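Local structure of CyaB (3R5G) at residues K8-F13 / G117-G122. The protein probably acts as an adenylate cyclase, forming cyclic AMP from ATP, and is represented here by its class III nucleotidyl cyclase catalytic domain. Sequence-based numbering, arbitrary orientation.
Sequences KKLTVF and GYCTVG
K9 sends CG opposite its backbone N (chi1 -176°), whereas Y118 places its ring beside its own N; since pairing across the strands already puts both side chains on one face, these torsions set the ring over the lysine chain. K9 CB then sits 4.1 Å from the centroid of the Y118 ring, 20° off the normal, a CH-pi contact on the face but displaced toward the rim. Further along the same lysine, the bend at chi3 brings CE within 3.5 Å of Y118 CE2.

K9 and Y118 form the central, non-hydrogen-bonded pair of an antiparallel ladder, flanked by the hydrogen-bonded pairs K8 with C119 and L10 with G117. Each flanking pair exchanges two N-H···O=C bonds; the straightest, L10 N to G117 O at 3.0 Å, nevertheless reaches its oxygen from above the carbonyl plane. The N-to-C directions of 8-13 and 118-122 make 102°, nearly perpendicular, and the bridges between them span just these three pairs. The chain corners at G117, so strand 6-18 pairs first with 118-124 and, from about V12 on, with 109-116.

On the other face, L10 CD1 touches C119 CB at 3.7 Å and V121 CG2 at 4.1 Å, while V12 CG2 lies 3.9 Å from C119 SG; I134 of strand 129-135 also packs against L10, V12 and V121. K8 borders this largely apolar group, running CD past V121 CG2, and its ammonium forms a salt bridge with D68.

Four backbone bonds thus satisfy these peptide groups and fix the register at the corner, while the side-chain contacts across it are probably mainly dispersive.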
loop_
_atom_site.group_PDB
_atom_site.type_symbol
_atom_site.label_atom_id
_atom_site.label_comp_id
_atom_site.label_asym_id
_atom_site.label_seq_id
_atom_site.Cartn_x
_atom_site.Cartn_y
_atom_site.Cartn_z
ATOM N N LYS A 8 9.204 6.779 17.593
ATOM C CA LYS A 8 9.210 8.247 17.610
ATOM C C LYS A 8 7.786 8.754 17.306
ATOM O O LYS A 8 7.081 8.053 16.565
ATOM C CB LYS A 8 10.149 8.768 16.537
ATOM C CG LYS A 8 11.616 8.513 16.898
ATOM C CD LYS A 8 12.461 8.798 15.636
ATOM C CE LYS A 8 12.675 10.280 15.472
ATOM N NZ LYS A 8 14.157 10.452 15.184
ATOM N N LYS A 9 7.449 9.933 17.830
ATOM C CA LYS A 9 6.083 10.552 17.542
ATOM C C LYS A 9 6.242 11.182 16.151
ATOM O O LYS A 9 7.090 12.054 15.944
ATOM C CB LYS A 9 5.786 11.604 18.561
ATOM C CG LYS A 9 4.310 12.142 18.267
ATOM C CD LYS A 9 3.880 12.971 19.416
ATOM C CE LYS A 9 3.257 12.169 20.520
ATOM N NZ LYS A 9 2.664 13.187 21.475
ATOM N N LEU A 10 5.439 10.733 15.197
ATOM C CA LEU A 10 5.427 11.234 13.843
ATOM C C LEU A 10 4.017 11.684 13.482
ATOM O O LEU A 10 3.067 11.192 14.036
ATOM C CB LEU A 10 5.835 10.167 12.873
ATOM C CG LEU A 10 7.130 9.395 13.129
ATOM C CD1 LEU A 10 7.330 8.396 12.008
ATOM C CD2 LEU A 10 8.261 10.339 13.119
ATOM N N THR A 11 3.940 12.607 12.510
ATOM C CA THR A 11 2.667 12.810 11.756
ATOM C C THR A 11 2.883 12.124 10.429
ATOM O O THR A 11 3.861 12.381 9.687
ATOM C CB THR A 11 2.295 14.285 11.699
ATOM O OG1 THR A 11 2.001 14.765 13.004
ATOM C CG2 THR A 11 0.958 14.460 10.841
ATOM N N VAL A 12 1.926 11.293 10.076
ATOM C CA VAL A 12 1.977 10.440 8.889
ATOM C C VAL A 12 0.856 10.771 7.916
ATOM O O VAL A 12 -0.290 10.967 8.371
ATOM C CB VAL A 12 1.854 8.898 9.238
ATOM C CG1 VAL A 12 1.872 8.042 8.015
ATOM C CG2 VAL A 12 2.925 8.526 10.303
ATOM N N PHE A 13 1.178 10.960 6.635
ATOM C CA PHE A 13 0.264 11.456 5.610
ATOM C C PHE A 13 0.209 10.412 4.506
ATOM O O PHE A 13 1.262 9.900 4.042
ATOM C CB PHE A 13 0.926 12.761 5.057
ATOM C CG PHE A 13 0.310 13.226 3.808
ATOM C CD1 PHE A 13 -0.655 14.269 3.873
ATOM C CD2 PHE A 13 0.640 12.670 2.543
ATOM C CE1 PHE A 13 -1.217 14.761 2.692
ATOM C CE2 PHE A 13 0.020 13.180 1.318
ATOM C CZ PHE A 13 -0.909 14.221 1.397
ATOM N N GLY A 117 1.114 9.977 15.943
ATOM C CA GLY A 117 1.304 9.044 17.093
ATOM C C GLY A 117 2.659 8.376 16.967
ATOM O O GLY A 117 3.457 8.668 16.052
ATOM N N TYR A 118 2.963 7.540 17.991
ATOM C CA TYR A 118 4.267 6.871 17.988
ATOM C C TYR A 118 4.353 5.798 17.004
ATOM O O TYR A 118 3.487 4.928 16.894
ATOM C CB TYR A 118 4.515 6.318 19.445
ATOM C CG TYR A 118 4.876 7.468 20.373
ATOM C CD1 TYR A 118 6.225 7.943 20.502
ATOM C CD2 TYR A 118 3.930 8.102 21.147
ATOM C CE1 TYR A 118 6.558 9.049 21.326
ATOM C CE2 TYR A 118 4.287 9.142 21.987
ATOM C CZ TYR A 118 5.584 9.616 22.055
ATOM O OH TYR A 118 5.895 10.690 22.913
ATOM N N CYS A 119 5.439 5.823 16.221
ATOM C CA CYS A 119 5.692 4.887 15.137
ATOM C C CYS A 119 7.088 4.307 15.251
ATOM O O CYS A 119 7.895 4.906 15.883
ATOM C CB CYS A 119 5.643 5.613 13.766
ATOM S SG CYS A 119 4.020 6.339 13.382
ATOM N N THR A 120 7.331 3.161 14.647
ATOM C CA THR A 120 8.706 2.578 14.611
ATOM C C THR A 120 9.319 2.929 13.281
ATOM O O THR A 120 8.760 2.658 12.173
ATOM C CB THR A 120 8.640 1.059 14.773
ATOM O OG1 THR A 120 7.941 0.740 15.977
ATOM C CG2 THR A 120 10.035 0.435 14.663
ATOM N N VAL A 121 10.532 3.507 13.326
ATOM C CA VAL A 121 11.211 3.937 12.082
ATOM C C VAL A 121 12.570 3.269 11.941
ATOM O O VAL A 121 13.283 3.162 12.923
ATOM C CB VAL A 121 11.625 5.446 12.022
ATOM C CG1 VAL A 121 11.758 5.948 10.498
ATOM C CG2 VAL A 121 10.724 6.244 12.899
ATOM N N GLY A 122 12.893 2.825 10.772
ATOM C CA GLY A 122 14.132 2.009 10.672
ATOM C C GLY A 122 14.372 1.583 9.281
ATOM O O GLY A 122 13.658 1.943 8.348
#